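Local coordinates for protein ABC sugar (Ribose) transporter, periplasmic substrate-binding subunit (Rhodobacter sphaeroides, PDB 3L49) that probably binds a sugar in the periplasm for uptake by an ABC transporter, at residues I13-D18 with K22-Q27; L41-G44 with Q48-V51. All coordinates share one frame; numbering follows the deposited sequence. Where two conformers were deposited one is given.

Interaction 1: residues I13-D18 with K22-Q27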
# COMPACT_ATOMS: atom_id res chain seq x y z
N ILE A 13 6.90 -7.71 5.60
CA ILE A 13 6.95 -7.01 6.88
C ILE A 13 5.73 -7.31 7.77
O ILE A 13 5.78 -7.14 8.98
CB ILE A 13 7.23 -5.48 6.74
CG1 ILE A 13 7.70 -4.91 8.09
CG2 ILE A 13 6.03 -4.75 6.14
CD1 ILE A 13 8.34 -3.54 8.04
N GLY A 14 4.64 -7.79 7.18
CA GLY A 14 3.49 -8.17 7.97
C GLY A 14 2.41 -8.89 7.20
O GLY A 14 2.46 -8.99 5.97
N THR A 15 1.44 -9.41 7.95
CA THR A 15 0.19 -9.95 7.41
C THR A 15 -0.94 -9.43 8.29
O THR A 15 -2.02 -10.02 8.37
CB THR A 15 0.16 -11.51 7.40
OG1 THR A 15 0.03 -12.00 8.74
CG2 THR A 15 1.41 -12.10 6.75
N ASP A 16 -0.66 -8.30 8.95
CA ASP A 16 -1.52 -7.69 9.97
C ASP A 16 -2.90 -7.30 9.44
O ASP A 16 -3.89 -7.38 10.18
CB ASP A 16 -0.81 -6.46 10.56
CG ASP A 16 -1.36 -6.05 11.92
OD1 ASP A 16 -1.30 -6.87 12.87
OD2 ASP A 16 -1.83 -4.89 12.04
N HIS A 17 -3.00 -6.96 8.17
CA HIS A 17 -4.22 -6.48 7.54
C HIS A 17 -4.26 -7.15 6.20
O HIS A 17 -3.34 -7.65 5.59
CB HIS A 17 -4.30 -4.97 7.37
CG HIS A 17 -3.23 -4.40 6.50
ND1 HIS A 17 -3.44 -4.08 5.17
CD2 HIS A 17 -1.94 -4.09 6.76
CE1 HIS A 17 -2.32 -3.60 4.66
NE2 HIS A 17 -1.40 -3.60 5.60
N ASP A 18 -5.42 -6.86 5.64
CA ASP A 18 -6.03 -7.65 4.57
C ASP A 18 -5.24 -7.73 3.26
O ASP A 18 -5.13 -8.77 2.67
CB ASP A 18 -7.43 -7.12 4.28
CG ASP A 18 -8.23 -8.02 3.40
OD1 ASP A 18 -8.50 -9.16 3.81
OD2 ASP A 18 -8.62 -7.60 2.30
N LYS A 22 -3.47 -11.18 1.88
CA LYS A 22 -3.80 -11.65 0.53
C LYS A 22 -2.58 -11.83 -0.39
O LYS A 22 -2.50 -12.83 -1.10
CB LYS A 22 -4.82 -10.73 -0.14
CG LYS A 22 -6.25 -11.27 -0.23
CD LYS A 22 -6.96 -11.31 1.12
CE LYS A 22 -8.48 -11.18 0.96
NZ LYS A 22 -8.88 -9.81 0.51
N ALA A 23 -1.65 -10.88 -0.36
CA ALA A 23 -0.46 -10.94 -1.20
C ALA A 23 0.48 -12.07 -0.77
O ALA A 23 1.03 -12.81 -1.60
CB ALA A 23 0.27 -9.60 -1.17
N TYR A 24 0.65 -12.20 0.55
CA TYR A 24 1.52 -13.18 1.19
C TYR A 24 1.03 -14.60 0.93
O TYR A 24 1.83 -15.48 0.58
CB TYR A 24 1.54 -12.88 2.69
CG TYR A 24 2.53 -13.66 3.53
CD1 TYR A 24 2.10 -14.72 4.32
CD2 TYR A 24 3.87 -13.30 3.58
CE1 TYR A 24 2.99 -15.42 5.12
CE2 TYR A 24 4.77 -13.99 4.38
CZ TYR A 24 4.32 -15.05 5.15
OH TYR A 24 5.19 -15.75 5.95
N GLN A 25 -0.27 -14.81 1.09
CA GLN A 25 -0.91 -16.10 0.88
C GLN A 25 -0.85 -16.54 -0.58
O GLN A 25 -0.68 -17.72 -0.87
CB GLN A 25 -2.38 -16.01 1.28
CG GLN A 25 -2.87 -17.13 2.15
CD GLN A 25 -3.08 -16.67 3.58
OE1 GLN A 25 -4.17 -16.24 3.96
NE2 GLN A 25 -2.02 -16.73 4.38
N ALA A 26 -1.00 -15.56 -1.48
CA ALA A 26 -0.99 -15.79 -2.93
C ALA A 26 0.38 -16.26 -3.43
O ALA A 26 0.46 -17.11 -4.32
CB ALA A 26 -1.41 -14.54 -3.67
N GLN A 27 1.43 -15.69 -2.84
CA GLN A 27 2.80 -16.10 -3.10
C GLN A 27 3.05 -17.55 -2.70
O GLN A 27 3.54 -18.34 -3.51
CB GLN A 27 3.80 -15.19 -2.38
CG GLN A 27 4.02 -13.86 -3.07
CD GLN A 27 4.63 -12.84 -2.15
OE1 GLN A 27 5.83 -12.82 -1.94
NE2 GLN A 27 3.79 -11.99 -1.58

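Interaction 2: residues L41-G44 with Q48-V51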
# COMPACT_ATOMS: atom_id res chain seq x y z
N LEU A 41 8.45 -16.16 5.60
CA LEU A 41 8.74 -15.43 6.83
C LEU A 41 7.97 -14.12 6.94
O LEU A 41 7.89 -13.34 5.98
CB LEU A 41 10.25 -15.21 6.98
CG LEU A 41 11.17 -16.45 7.00
CD1 LEU A 41 12.59 -16.02 6.79
CD2 LEU A 41 11.05 -17.30 8.29
N ASP A 42 7.39 -13.90 8.12
CA ASP A 42 6.55 -12.75 8.42
C ASP A 42 7.18 -11.98 9.60
O ASP A 42 7.41 -12.54 10.67
CB ASP A 42 5.12 -13.22 8.74
CG ASP A 42 4.23 -12.14 9.39
OD1 ASP A 42 4.62 -10.96 9.51
OD2 ASP A 42 3.09 -12.48 9.77
N ALA A 43 7.41 -10.69 9.40
CA ALA A 43 8.17 -9.90 10.37
C ALA A 43 7.34 -9.36 11.52
O ALA A 43 7.90 -8.84 12.48
CB ALA A 43 8.91 -8.78 9.67
N GLY A 44 6.02 -9.48 11.42
CA GLY A 44 5.09 -8.92 12.41
C GLY A 44 5.24 -7.43 12.64
O GLY A 44 5.20 -6.96 13.78
N GLN A 48 13.40 -4.92 12.61
CA GLN A 48 14.58 -5.64 13.07
C GLN A 48 14.39 -7.15 12.91
O GLN A 48 15.36 -7.87 12.66
CB GLN A 48 14.87 -5.28 14.53
CG GLN A 48 16.27 -4.70 14.74
CD GLN A 48 16.45 -3.35 14.05
OE1 GLN A 48 17.21 -3.23 13.09
NE2 GLN A 48 15.74 -2.34 14.54
N THR A 49 13.15 -7.61 13.06
CA THR A 49 12.78 -9.00 12.78
C THR A 49 13.01 -9.32 11.30
O THR A 49 13.66 -10.33 10.99
CB THR A 49 11.31 -9.30 13.15
OG1 THR A 49 11.11 -9.05 14.54
CG2 THR A 49 10.95 -10.77 12.87
N GLN A 50 12.51 -8.44 10.42
CA GLN A 50 12.67 -8.60 8.97
C GLN A 50 14.13 -8.74 8.56
O GLN A 50 14.47 -9.63 7.77
CB GLN A 50 12.00 -7.45 8.20
CG GLN A 50 12.22 -7.55 6.68
CD GLN A 50 11.06 -7.03 5.86
OE1 GLN A 50 10.58 -5.92 6.08
NE2 GLN A 50 10.60 -7.84 4.90
N VAL A 51 14.97 -7.85 9.10
CA VAL A 51 16.42 -7.89 8.95
C VAL A 51 17.01 -9.28 9.22
O VAL A 51 17.70 -9.85 8.37
CB VAL A 51 17.10 -6.83 9.86
CG1 VAL A 51 18.61 -7.00 9.86
CG2 VAL A 51 16.74 -5.43 9.40

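Interaction 1: residues I13-D18 with K22-Q27
Asp18 and Lys22, four residues apart on the first turns of helix 18-33, face each other through a backbone bond and a salt bridge. Lys22 N gives its hydrogen to Asp18 O at 3.0 Å, the usual helical link, and the two side chains run out from it and meet again at their ends. Asp18 CG is anti to the backbone N (chi1 -169°), while the lysine chain is bent at chi2 and chi4, which curls it back toward the carboxylate. Its CD passes 3.5 Å from Asp18 O, and NZ arrives 2.9 Å from Asp18 OD2. The ammonium comes from the syn side of that oxygen, 28° out of the carboxylate plane; Asp18 OD1 is more distant from Lys22 NZ at 3.4 Å. With an alanine at Lys22 the ammonium and the bent chain are gone, which would probably leave the Asp18 carboxylate without this partner and open a gap beside Pro248 and Ser249.

The other touch is nonpolar. Thr15 CG2 sits over one face of the buried Tyr24 ring, 3.9 Å from its centroid and displaced toward the rim, with Tyr24 CD1 the nearest ring atom at 3.6 Å: a CH-pi contact. One turn further along the helix, Ala23 O accepts from both Gln27 N and Gln27 NE2, the two donors lying on opposite faces of its plane; Gln27 NE2 also bonds to Gln68 OE1.

His17 occupies the N-cap position. The Thr15 methyl packs the loop after strand 7-12 onto the helix, while the Asp18-Lys22 pair braces the first turn of the helix itself. Negative Asp18 in that turn probably also suits the helix dipole.

Interaction 2: residues L41-G44 with Q48-V51
Gln50 lies against Ala43 where strand 37-42 gives way, through a short loop, to helix 47-60. Its CB meets Ala43 CB at 3.7 Å, and that methyl is equally close to Gln50 N, so the alanine packs on both the side chain and the backbone of the helix. CG stands anti to the backbone N (chi1 177°), and from there the chain, bent at chi2, turns away from Ala43 and toward strand 7-12. Beyond CB, neither CG nor CD makes a close contact with segment 41-44. At the tip, Gln50 OE1 packs against Ile13, and Gln50 NE2 hydrogen-bonds to Thr11 OG1 of strand 7-12.

Beside Gln50, Thr49 covers the carbonyl end of Ala43: Thr49 CB is 3.5 Å from Ala43 O and Thr49 CG2 3.6 Å from the same oxygen. No hydrogen bond joins the two segments. The chain turn is instead organised locally, by an Asx turn in which Gly44 N donates to Asp42 OD1 at 2.8 Å, and by Thr49 N bonding to Asn46 OD1.

The contact therefore combines methyl-to-methylene packing of Ala43 on Gln50 with Thr49 carbons against a carbonyl oxygen, while the amide of buried Gln50 finds its polar partner one strand further into the sheet.

Both interactions belong to strand-to-helix connections in the same half of the sheet: interaction 1 follows strand 7-12, interaction 2 takes in the end of strand 37-42, one of the two edge strands of the sheet, and helix 18-33 joins them in the chain. They illustrate how chemistry follows place. Interaction 1, partly buried, combines a salt bridge at a helix start with one aromatic contact; interaction 2, which is buried, relies on van der Waals packing, with no hydrogen bond between its segments. The two also touch. Thr15 OG1 and Asp42 OD2 lie 3.3 Å apart in a probable hydrogen bond, so the carboxylate that shapes the second turn also reaches the first, and Gly14 packs against it.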